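Local coordinates for protein kinase containing Z-DNA binding domains (Danio rerio, PDB 4LB6), which probably phosphorylates the translation initiation factor eIF2alpha as a kinase of innate immunity and binds left-handed Z-DNA through the Zalpha domain described here, at residues A[14-19]-A[47-52]; A[18-21]-A[25-28]; A[27-32]-A[37-42]. All blocks are in the same frame, centred on the assembly; numbering follows the deposited sequence. Where two conformers were deposited one is given.

In the fold
The three contacts tie together the helical core of the Zalpha domain. Contact 1 joins helix 10-23 to the end of helix 39-51, contact 2 sets the following loop against helix 10-23, and contact 3 packs helix 28-35 on the start of helix 39-51. Centres of contacts 1 and 2 lie about 9 Å apart, those of 2 and 3 about 10 Å, and those of 1 and 3 about 11 Å. Contacts 1 and 3 meet where Ile-16 CD1 reaches Val-42 CG1 at 3.9 Å, and Tyr-19 CD1 lies 3.6 Å from Ile-31 CG1. DNA is held through Tyr-47 in contact 1 and Lys-39 in contact 3, whereas contact 2 is buried, its nearest atom about 5 Å away.

Contact 1: residues A[14-19]-A[47-52]; sequences MRICDY and YSLQAS. With nucleotides of chain B.
Cys-17 and Leu-49 mark the closest backbone approach between the helical segments 14-19 and 47-52, with their CA atoms 8.9 Å apart. That spacing is bridged by side chains alone, without a hydrogen bond from one segment to the other, and the buried surface is small, 105 Å² in all. Leu-49 points its isobutyl group at helix 10-23 and presents both methyls to the thiol: Cys-17 SG lies 3.8 Å from Leu-49 CD1 and 4.1 Å from Leu-49 CD2, so the sulfur rests at the open end of the leucine fork. Its position follows from a first torsion of -75°, with SG anti to the carbonyl carbon of Cys-17. Ile-16 approaches the same leucine more loosely, through CG2 at 4.4 Å from CD1 of Leu-49, and carries the apolar layer on to Leu-35 of helix 28-35 and to Val-42 and Leu-46 of helix 39-51. This is the three-helix core of a winged helix-turn-helix domain, in which helix 39-51 is the recognition helix; Val-55 of the wing also packs on Leu-49. Two residues earlier, Tyr-47 faces the nucleic acid instead. The C8 edge of the DG5 guanine of chain B points at the face of the Tyr-47 ring, with C8 3.4 Å above its centre and the base steeply tilted, a placement suited to the syn guanine of Z-DNA. Trp-67 meets the same tyrosine edge-to-face. At the ring edge, and in its plane, Tyr-47 OH donates a short hydrogen bond of 2.5 Å to OP1 of DC4 of chain B.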
loop_
_atom_site.group_PDB
_atom_site.type_symbol
_atom_site.label_atom_id
_atom_site.label_comp_id
_atom_site.label_asym_id
_atom_site.label_seq_id
_atom_site.Cartn_x
_atom_site.Cartn_y
_atom_site.Cartn_z
ATOM N N MET A 14 -4.860 24.339 11.197
ATOM C CA MET A 14 -5.046 24.326 12.651
ATOM C C MET A 14 -5.278 22.903 13.153
ATOM O O MET A 14 -4.722 22.484 14.193
ATOM C CB MET A 14 -6.221 25.240 13.051
ATOM C CG MET A 14 -6.659 25.044 14.497
ATOM S SD MET A 14 -7.994 26.174 14.918
ATOM C CE MET A 14 -7.333 27.710 14.286
ATOM N N ARG A 15 -6.106 22.158 12.424
ATOM C CA ARG A 15 -6.439 20.792 12.840
ATOM C C ARG A 15 -5.216 19.838 12.776
ATOM O O ARG A 15 -5.020 18.985 13.640
ATOM C CB ARG A 15 -7.625 20.248 12.022
ATOM C CG ARG A 15 -9.020 20.820 12.499
ATOM C CD ARG A 15 -10.174 20.276 11.588
ATOM N NE ARG A 15 -10.378 18.837 11.808
ATOM C CZ ARG A 15 -10.699 17.919 10.877
ATOM N NH1 ARG A 15 -10.860 18.233 9.586
ATOM N NH2 ARG A 15 -10.849 16.659 11.269
ATOM N N ILE A 16 -4.371 20.034 11.782
ATOM C CA ILE A 16 -3.144 19.261 11.689
ATOM C C ILE A 16 -2.203 19.590 12.842
ATOM O O ILE A 16 -1.649 18.687 13.490
ATOM C CB ILE A 16 -2.419 19.540 10.362
ATOM C CG1 ILE A 16 -3.265 18.918 9.232
ATOM C CG2 ILE A 16 -0.989 18.849 10.363
ATOM C CD1 ILE A 16 -2.862 19.321 7.753
ATOM N N CYS A 17 -2.051 20.880 13.116
ATOM C CA CYS A 17 -1.112 21.283 14.137
ATOM C C CYS A 17 -1.643 20.841 15.490
ATOM O O CYS A 17 -0.884 20.513 16.406
ATOM C CB CYS A 17 -0.919 22.794 14.132
ATOM S SG CYS A 17 0.129 23.309 12.717
ATOM N N ASP A 18 -2.954 20.847 15.616
ATOM C CA ASP A 18 -3.541 20.445 16.896
ATOM C C ASP A 18 -3.344 18.936 17.132
ATOM O O ASP A 18 -3.103 18.485 18.244
ATOM C CB ASP A 18 -5.011 20.808 16.895
ATOM C CG ASP A 18 -5.703 20.439 18.182
ATOM O OD1 ASP A 18 -5.590 21.171 19.186
ATOM O OD2 ASP A 18 -6.375 19.394 18.157
ATOM N N TYR A 19 -3.459 18.162 16.059
ATOM C CA TYR A 19 -3.130 16.742 16.134
ATOM C C TYR A 19 -1.676 16.507 16.618
ATOM O O TYR A 19 -1.412 15.709 17.569
ATOM C CB TYR A 19 -3.413 16.052 14.775
ATOM C CG TYR A 19 -3.185 14.559 14.856
ATOM C CD1 TYR A 19 -1.921 14.039 14.737
ATOM C CD2 TYR A 19 -4.223 13.693 15.134
ATOM C CE1 TYR A 19 -1.693 12.689 14.874
ATOM C CE2 TYR A 19 -3.991 12.307 15.235
ATOM C CZ TYR A 19 -2.730 11.844 15.130
ATOM O OH TYR A 19 -2.445 10.479 15.256
ATOM N N TYR A 47 3.846 20.107 4.252
ATOM C CA TYR A 47 5.008 20.685 3.529
ATOM C C TYR A 47 4.940 22.205 3.573
ATOM O O TYR A 47 5.958 22.892 3.810
ATOM C CB TYR A 47 5.158 20.135 2.087
ATOM C CG TYR A 47 5.836 18.773 2.130
ATOM C CD1 TYR A 47 5.077 17.590 2.253
ATOM C CD2 TYR A 47 7.240 18.679 2.209
ATOM C CE1 TYR A 47 5.709 16.339 2.360
ATOM C CE2 TYR A 47 7.884 17.441 2.302
ATOM C CZ TYR A 47 7.130 16.271 2.410
ATOM O OH TYR A 47 7.791 15.042 2.474
ATOM N N SER A 48 3.749 22.751 3.372
ATOM C CA SER A 48 3.554 24.215 3.547
ATOM C C SER A 48 3.871 24.741 4.957
ATOM O O SER A 48 4.468 25.831 5.117
ATOM C CB SER A 48 2.124 24.618 3.179
ATOM O OG SER A 48 1.932 25.981 3.529
ATOM N N LEU A 49 3.430 24.010 5.976
ATOM C CA LEU A 49 3.745 24.398 7.355
ATOM C C LEU A 49 5.232 24.235 7.658
ATOM O O LEU A 49 5.774 24.919 8.517
ATOM C CB LEU A 49 2.958 23.559 8.352
ATOM C CG LEU A 49 1.477 23.825 8.423
ATOM C CD1 LEU A 49 0.682 22.638 8.990
ATOM C CD2 LEU A 49 1.288 25.098 9.269
ATOM N N GLN A 50 5.878 23.281 7.010
ATOM C CA GLN A 50 7.304 23.114 7.207
ATOM C C GLN A 50 8.036 24.356 6.629
ATOM O O GLN A 50 9.027 24.893 7.206
ATOM C CB GLN A 50 7.753 21.821 6.520
ATOM C CG GLN A 50 9.257 21.691 6.336
ATOM C CD GLN A 50 9.627 20.656 5.277
ATOM O OE1 GLN A 50 10.195 19.629 5.613
ATOM N NE2 GLN A 50 9.320 20.936 3.988
ATOM N N ALA A 51 7.532 24.835 5.491
ATOM C CA ALA A 51 8.187 25.944 4.801
ATOM C C ALA A 51 8.035 27.159 5.678
ATOM O O ALA A 51 8.904 28.021 5.675
ATOM C CB ALA A 51 7.581 26.186 3.422
ATOM N N SER A 52 6.962 27.207 6.462
ATOM C CA SER A 52 6.687 28.358 7.334
ATOM C C SER A 52 7.166 28.182 8.771
ATOM O O SER A 52 6.767 28.932 9.671
ATOM C CB SER A 52 5.223 28.774 7.275
ATOM O OG SER A 52 4.377 27.795 7.865
ATOM P P DG B 5 0.902 12.821 -1.431
ATOM O OP1 DG B 5 0.798 12.089 -0.157
ATOM O OP2 DG B 5 -0.167 12.787 -2.491
ATOM O "O5'" DG B 5 1.232 14.328 -1.083
ATOM C "C5'" DG B 5 1.324 15.382 -2.152
ATOM C "C4'" DG B 5 1.888 16.660 -1.576
ATOM O "O4'" DG B 5 3.195 16.465 -1.026
ATOM C "C3'" DG B 5 2.124 17.713 -2.704
ATOM O "O3'" DG B 5 0.920 18.493 -2.678
ATOM C "C2'" DG B 5 3.274 18.519 -2.167
ATOM C "C1'" DG B 5 4.057 17.597 -1.238
ATOM N N9 DG B 5 5.315 17.019 -1.728
ATOM C C8 DG B 5 6.506 17.104 -1.067
ATOM N N7 DG B 5 7.492 16.425 -1.630
ATOM C C5 DG B 5 6.927 15.900 -2.790
ATOM C C6 DG B 5 7.519 15.045 -3.764
ATOM O O6 DG B 5 8.677 14.635 -3.798
ATOM N N1 DG B 5 6.620 14.637 -4.754
ATOM C C2 DG B 5 5.281 14.984 -4.734
ATOM N N2 DG B 5 4.512 14.478 -5.737
ATOM N N3 DG B 5 4.739 15.787 -3.771
ATOM C C4 DG B 5 5.597 16.192 -2.830
ATOM P P DC B 4 6.052 11.718 1.594
ATOM O OP1 DC B 4 6.331 12.953 2.442
ATOM O OP2 DC B 4 4.752 10.942 1.860
ATOM O "O5'" DC B 4 6.044 12.243 0.140
ATOM C "C5'" DC B 4 5.239 13.443 -0.281
ATOM C "C4'" DC B 4 4.429 13.236 -1.537
ATOM O "O4'" DC B 4 5.392 12.935 -2.622
ATOM C "C3'" DC B 4 3.461 12.022 -1.475
ATOM O "O3'" DC B 4 2.219 12.292 -2.170
ATOM C "C2'" DC B 4 4.277 10.918 -2.248
ATOM C "C1'" DC B 4 4.902 11.819 -3.310
ATOM N N1 DC B 4 6.070 11.131 -3.891
ATOM C C2 DC B 4 5.900 10.376 -5.036
ATOM O O2 DC B 4 4.806 10.321 -5.560
ATOM N N3 DC B 4 6.960 9.682 -5.534
ATOM C C4 DC B 4 8.147 9.732 -4.892
ATOM N N4 DC B 4 9.150 9.002 -5.505
ATOM C C5 DC B 4 8.337 10.457 -3.680
ATOM C C6 DC B 4 7.264 11.122 -3.224
#

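Contact 2: residues A[18-21]-A[25-28]; sequences DYLR and RSTV
Ser-26 is received between two consecutive side chains of helix 10-23, Tyr-19 and Leu-20, which reach it from different directions. Tyr-19 offers the rim of its ring and not a face: CE1 comes within 3.5 Å of Ser-26 OG, which lies near the ring plane. The ring arrives there because CG of Tyr-19 stands opposite the backbone N (chi1 -175°), which carries the aromatic group toward the loop. Leu-20 takes the other approach, sending one branch, CD2, to Ser-26 CB at 3.7 Å. The bond from CA to CB of Ser-26 is directed at the helix, while those of Arg-25 and Thr-27 lead away from it, and the serine alone of the loop segment lies against both side chains. Beyond the segments, Ile-31 of helix 28-35 touches both Tyr-19 and Leu-20, and His-23 stacks on the tyrosine ring. The loop leads from helix 10-23 into the helix-turn-helix unit of the Zalpha domain, and the backbone of Ser-26 is also hydrogen-bonded to that of Trp-67 in strand 66-69. On the outer side of helix 10-23, Arg-21 NH2 makes a salt bridge of 3.0 Å with Asp-18 OD1; the acceptor lies in the guanidinium plane and is met from above the carboxylate plane. Toward the interior, the buried hydroxyl of Ser-26 gives its proton to Gly-24 O within its own loop; it makes no hydrogen bond to the helix segment, and the contact across to Tyr-19 and Leu-20 is one of packing.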
loop_
_atom_site.group_PDB
_atom_site.type_symbol
_atom_site.label_atom_id
_atom_site.label_comp_id
_atom_site.label_asym_id
_atom_site.label_seq_id
_atom_site.Cartn_x
_atom_site.Cartn_y
_atom_site.Cartn_z
ATOM N N ASP A 18 -2.954 20.847 15.616
ATOM C CA ASP A 18 -3.541 20.445 16.896
ATOM C C ASP A 18 -3.344 18.936 17.132
ATOM O O ASP A 18 -3.103 18.485 18.244
ATOM C CB ASP A 18 -5.011 20.808 16.895
ATOM C CG ASP A 18 -5.703 20.439 18.182
ATOM O OD1 ASP A 18 -5.590 21.171 19.186
ATOM O OD2 ASP A 18 -6.375 19.394 18.157
ATOM N N TYR A 19 -3.459 18.162 16.059
ATOM C CA TYR A 19 -3.130 16.742 16.134
ATOM C C TYR A 19 -1.676 16.507 16.618
ATOM O O TYR A 19 -1.412 15.709 17.569
ATOM C CB TYR A 19 -3.413 16.052 14.775
ATOM C CG TYR A 19 -3.185 14.559 14.856
ATOM C CD1 TYR A 19 -1.921 14.039 14.737
ATOM C CD2 TYR A 19 -4.223 13.693 15.134
ATOM C CE1 TYR A 19 -1.693 12.689 14.874
ATOM C CE2 TYR A 19 -3.991 12.307 15.235
ATOM C CZ TYR A 19 -2.730 11.844 15.130
ATOM O OH TYR A 19 -2.445 10.479 15.256
ATOM N N LEU A 20 -0.745 17.206 15.982
ATOM C CA LEU A 20 0.649 17.118 16.384
ATOM C C LEU A 20 0.867 17.626 17.833
ATOM O O LEU A 20 1.666 17.062 18.563
ATOM C CB LEU A 20 1.541 17.860 15.413
ATOM C CG LEU A 20 1.595 17.261 13.983
ATOM C CD1 LEU A 20 2.388 18.173 13.085
ATOM C CD2 LEU A 20 2.156 15.829 13.901
ATOM N N ARG A 21 0.176 18.680 18.235
ATOM C CA ARG A 21 0.306 19.143 19.634
ATOM C C ARG A 21 -0.045 18.046 20.620
ATOM O O ARG A 21 0.648 17.854 21.627
ATOM C CB ARG A 21 -0.561 20.370 19.925
ATOM C CG ARG A 21 -0.423 20.860 21.368
ATOM C CD ARG A 21 -1.349 22.024 21.559
ATOM N NE ARG A 21 -2.735 21.621 21.357
ATOM C CZ ARG A 21 -3.477 21.001 22.262
ATOM N NH1 ARG A 21 -2.974 20.716 23.476
ATOM N NH2 ARG A 21 -4.735 20.675 21.967
ATOM N N ARG A 25 5.278 13.275 17.580
ATOM C CA ARG A 25 5.778 12.712 16.327
ATOM C C ARG A 25 4.729 11.831 15.679
ATOM O O ARG A 25 4.258 10.886 16.302
ATOM C CB ARG A 25 7.071 11.906 16.593
ATOM C CG ARG A 25 8.337 12.766 16.701
ATOM C CD ARG A 25 9.522 12.069 17.353
ATOM N NE ARG A 25 10.193 11.131 16.455
ATOM C CZ ARG A 25 10.872 11.483 15.361
ATOM N NH1 ARG A 25 10.977 12.767 14.999
ATOM N NH2 ARG A 25 11.442 10.542 14.617
ATOM N N SER A 26 4.372 12.144 14.422
ATOM C CA SER A 26 3.343 11.412 13.700
ATOM C C SER A 26 3.648 11.348 12.211
ATOM O O SER A 26 4.334 12.241 11.657
ATOM C CB SER A 26 2.011 12.123 13.880
ATOM O OG SER A 26 1.730 12.295 15.239
ATOM N N THR A 27 3.147 10.300 11.554
ATOM C CA THR A 27 3.216 10.210 10.095
ATOM C C THR A 27 1.934 10.799 9.498
ATOM O O THR A 27 0.931 11.027 10.207
ATOM C CB THR A 27 3.327 8.748 9.627
ATOM O OG1 THR A 27 2.129 8.068 10.026
ATOM C CG2 THR A 27 4.572 8.071 10.290
ATOM N N VAL A 28 1.971 11.089 8.205
ATOM C CA VAL A 28 0.768 11.602 7.545
ATOM C C VAL A 28 -0.394 10.594 7.683
ATOM O O VAL A 28 -1.568 10.972 7.735
ATOM C CB VAL A 28 1.020 11.968 6.052
ATOM C CG1 VAL A 28 1.475 10.718 5.179
ATOM C CG2 VAL A 28 -0.216 12.746 5.447
#

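Contact 3: residues A[27-32]-A[37-42]; sequences TVQDIF and LEKSTV. With nucleotides of chain B; nucleotides of chain C.
Lys-39 serves two purposes along one side chain: its first methylene packs on the Phe-32 ring while its ammonium end holds a DNA phosphate. The setting is the helix-turn-helix motif of the Zalpha domain, helix 28-35 followed by the start of recognition helix 39-51. CB of Lys-39 stands over the phenyl face in a CH-pi contact, 3.9 Å from the centroid of the Phe-32 ring and 28° off its normal. Bends at chi3 and chi4 then lead the chain away, and Lys-39 NZ donates a 2.6 Å hydrogen bond to OP1 of DG5 of chain B. DG7 of chain C comes to the same side chains, with its O5' in the plane of the Phe-32 ring, 3.6 Å from CZ. With an alanine here in place of Phe-32, Lys-39 CB would lose the ring face it packs on, and the lysine chain would probably be freer to turn, with a gap opened beside DG7 of chain C. Deeper in, the side chains of Val-28 and Val-42 lie alongside one another, pointing opposite ways, Val-28 CG2 meeting Val-42 CG1 at 3.6 Å, and Ile-31 CG2 touches that same Val-42 methyl at 3.7 Å. A capping box opens helix 28-35: Thr-27 N donates to Asp-30 OD2, and Asp-30 N returns a weak bond to Thr-27 OG1. Glu-38, at the N-cap position of helix 39-51, turns outward to a salt bridge with Arg-44 of the second subunit. Across the intervening turn, Leu-37 N donates to a lone pair of Phe-32 O, in the carbonyl plane, at 3.2 Å.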
loop_
_atom_site.group_PDB
_atom_site.type_symbol
_atom_site.label_atom_id
_atom_site.label_comp_id
_atom_site.label_asym_id
_atom_site.label_seq_id
_atom_site.Cartn_x
_atom_site.Cartn_y
_atom_site.Cartn_z
ATOM N N THR A 27 3.147 10.300 11.554
ATOM C CA THR A 27 3.216 10.210 10.095
ATOM C C THR A 27 1.934 10.799 9.498
ATOM O O THR A 27 0.931 11.027 10.207
ATOM C CB THR A 27 3.327 8.748 9.627
ATOM O OG1 THR A 27 2.129 8.068 10.026
ATOM C CG2 THR A 27 4.572 8.071 10.290
ATOM N N VAL A 28 1.971 11.089 8.205
ATOM C CA VAL A 28 0.768 11.602 7.545
ATOM C C VAL A 28 -0.394 10.594 7.683
ATOM O O VAL A 28 -1.568 10.972 7.735
ATOM C CB VAL A 28 1.020 11.968 6.052
ATOM C CG1 VAL A 28 1.475 10.718 5.179
ATOM C CG2 VAL A 28 -0.216 12.746 5.447
ATOM N N GLN A 29 -0.066 9.311 7.718
ATOM C CA GLN A 29 -1.103 8.313 7.783
ATOM C C GLN A 29 -1.890 8.423 9.110
ATOM O O GLN A 29 -3.142 8.422 9.113
ATOM C CB GLN A 29 -0.489 6.912 7.597
ATOM C CG GLN A 29 -0.076 6.591 6.120
ATOM C CD GLN A 29 1.281 7.169 5.690
ATOM O OE1 GLN A 29 2.039 7.695 6.500
ATOM N NE2 GLN A 29 1.607 7.038 4.401
ATOM N N ASP A 30 -1.143 8.608 10.212
ATOM C CA ASP A 30 -1.708 8.938 11.532
ATOM C C ASP A 30 -2.731 10.060 11.457
ATOM O O ASP A 30 -3.848 9.968 11.971
ATOM C CB ASP A 30 -0.587 9.352 12.516
ATOM C CG ASP A 30 0.291 8.179 12.927
ATOM O OD1 ASP A 30 -0.261 7.053 12.943
ATOM O OD2 ASP A 30 1.515 8.368 13.208
ATOM N N ILE A 31 -2.320 11.141 10.811
ATOM C CA ILE A 31 -3.074 12.404 10.819
ATOM C C ILE A 31 -4.309 12.311 9.894
ATOM O O ILE A 31 -5.440 12.618 10.308
ATOM C CB ILE A 31 -2.191 13.542 10.323
ATOM C CG1 ILE A 31 -0.972 13.705 11.229
ATOM C CG2 ILE A 31 -2.987 14.843 10.335
ATOM C CD1 ILE A 31 0.175 14.557 10.567
ATOM N N PHE A 32 -4.147 11.826 8.659
ATOM C CA PHE A 32 -5.324 11.864 7.752
ATOM C C PHE A 32 -6.466 10.943 8.175
ATOM O O PHE A 32 -7.636 11.219 7.905
ATOM C CB PHE A 32 -4.918 11.698 6.228
ATOM C CG PHE A 32 -4.861 10.268 5.704
ATOM C CD1 PHE A 32 -6.004 9.563 5.355
ATOM C CD2 PHE A 32 -3.638 9.662 5.487
ATOM C CE1 PHE A 32 -5.947 8.264 4.855
ATOM C CE2 PHE A 32 -3.564 8.356 5.009
ATOM C CZ PHE A 32 -4.718 7.638 4.683
ATOM N N LEU A 37 -9.342 13.413 6.273
ATOM C CA LEU A 37 -8.989 14.218 5.105
ATOM C C LEU A 37 -8.214 13.299 4.113
ATOM O O LEU A 37 -7.809 12.196 4.476
ATOM C CB LEU A 37 -8.077 15.371 5.496
ATOM C CG LEU A 37 -8.736 16.318 6.539
ATOM C CD1 LEU A 37 -7.589 17.150 7.165
ATOM C CD2 LEU A 37 -9.779 17.194 5.851
ATOM N N GLU A 38 -8.026 13.729 2.865
ATOM C CA GLU A 38 -7.172 12.944 1.957
ATOM C C GLU A 38 -5.740 13.067 2.462
ATOM O O GLU A 38 -5.327 14.129 2.896
ATOM C CB GLU A 38 -7.250 13.508 0.505
ATOM C CG GLU A 38 -8.634 13.334 -0.177
ATOM C CD GLU A 38 -8.818 11.937 -0.820
ATOM O OE1 GLU A 38 -7.822 11.226 -1.085
ATOM O OE2 GLU A 38 -9.969 11.535 -1.057
ATOM N N LYS A 39 -4.973 12.024 2.276
ATOM C CA LYS A 39 -3.530 12.011 2.584
ATOM C C LYS A 39 -2.837 13.128 1.822
ATOM O O LYS A 39 -2.054 13.869 2.414
ATOM C CB LYS A 39 -2.910 10.673 2.211
ATOM C CG LYS A 39 -1.382 10.572 2.485
ATOM C CD LYS A 39 -0.784 9.190 2.177
ATOM C CE LYS A 39 -0.538 8.898 0.703
ATOM N NZ LYS A 39 0.791 9.521 0.263
ATOM N N SER A 40 -3.163 13.307 0.543
ATOM C CA SER A 40 -2.471 14.327 -0.233
ATOM C C SER A 40 -2.780 15.737 0.330
ATOM O O SER A 40 -1.896 16.643 0.311
ATOM C CB SER A 40 -2.894 14.227 -1.697
ATOM O OG SER A 40 -4.287 14.473 -1.750
ATOM N N THR A 41 -4.012 15.966 0.819
ATOM C CA THR A 41 -4.322 17.272 1.399
ATOM C C THR A 41 -3.525 17.485 2.677
ATOM O O THR A 41 -3.031 18.573 2.950
ATOM C CB THR A 41 -5.812 17.332 1.744
ATOM O OG1 THR A 41 -6.552 17.146 0.514
ATOM C CG2 THR A 41 -6.168 18.648 2.445
ATOM N N VAL A 42 -3.432 16.461 3.522
ATOM C CA VAL A 42 -2.646 16.659 4.723
ATOM C C VAL A 42 -1.154 16.869 4.349
ATOM O O VAL A 42 -0.478 17.746 4.918
ATOM C CB VAL A 42 -2.822 15.464 5.687
ATOM C CG1 VAL A 42 -1.913 15.600 6.902
ATOM C CG2 VAL A 42 -4.313 15.354 6.124
ATOM P P DG B 5 0.902 12.821 -1.431
ATOM O OP1 DG B 5 0.798 12.089 -0.157
ATOM O OP2 DG B 5 -0.167 12.787 -2.491
ATOM O "O5'" DG B 5 1.232 14.328 -1.083
ATOM C "C5'" DG B 5 1.324 15.382 -2.152
ATOM C "C4'" DG B 5 1.888 16.660 -1.576
ATOM O "O4'" DG B 5 3.195 16.465 -1.026
ATOM C "C3'" DG B 5 2.124 17.713 -2.704
ATOM O "O3'" DG B 5 0.920 18.493 -2.678
ATOM C "C2'" DG B 5 3.274 18.519 -2.167
ATOM C "C1'" DG B 5 4.057 17.597 -1.238
ATOM N N9 DG B 5 5.315 17.019 -1.728
ATOM C C8 DG B 5 6.506 17.104 -1.067
ATOM N N7 DG B 5 7.492 16.425 -1.630
ATOM C C5 DG B 5 6.927 15.900 -2.790
ATOM C C6 DG B 5 7.519 15.045 -3.764
ATOM O O6 DG B 5 8.677 14.635 -3.798
ATOM N N1 DG B 5 6.620 14.637 -4.754
ATOM C C2 DG B 5 5.281 14.984 -4.734
ATOM N N2 DG B 5 4.512 14.478 -5.737
ATOM N N3 DG B 5 4.739 15.787 -3.771
ATOM C C4 DG B 5 5.597 16.192 -2.830
ATOM P P DG C 7 -2.708 4.941 2.406
ATOM O OP1 DG C 7 -2.882 6.238 1.876
ATOM O OP2 DG C 7 -1.767 4.470 3.491
ATOM O "O5'" DG C 7 -4.161 4.527 2.946
ATOM C "C5'" DG C 7 -4.384 3.315 3.684
ATOM C "C4'" DG C 7 -5.855 3.067 3.821
ATOM O "O4'" DG C 7 -6.487 2.790 2.622
ATOM C "C3'" DG C 7 -5.904 1.681 4.440
ATOM O "O3'" DG C 7 -5.944 2.175 5.701
ATOM C "C2'" DG C 7 -7.238 1.166 4.091
ATOM C "C1'" DG C 7 -7.489 1.799 2.764
ATOM N N9 DG C 7 -7.274 0.981 1.573
ATOM C C8 DG C 7 -8.232 0.766 0.610
ATOM N N7 DG C 7 -7.791 0.049 -0.401
ATOM C C5 DG C 7 -6.453 -0.229 -0.070
ATOM C C6 DG C 7 -5.483 -1.013 -0.794
ATOM O O6 DG C 7 -5.598 -1.486 -1.890
ATOM N N1 DG C 7 -4.257 -1.074 -0.166
ATOM C C2 DG C 7 -4.049 -0.479 1.078
ATOM N N2 DG C 7 -2.792 -0.539 1.555
ATOM N N3 DG C 7 -4.923 0.272 1.784
ATOM C C4 DG C 7 -6.134 0.285 1.166
#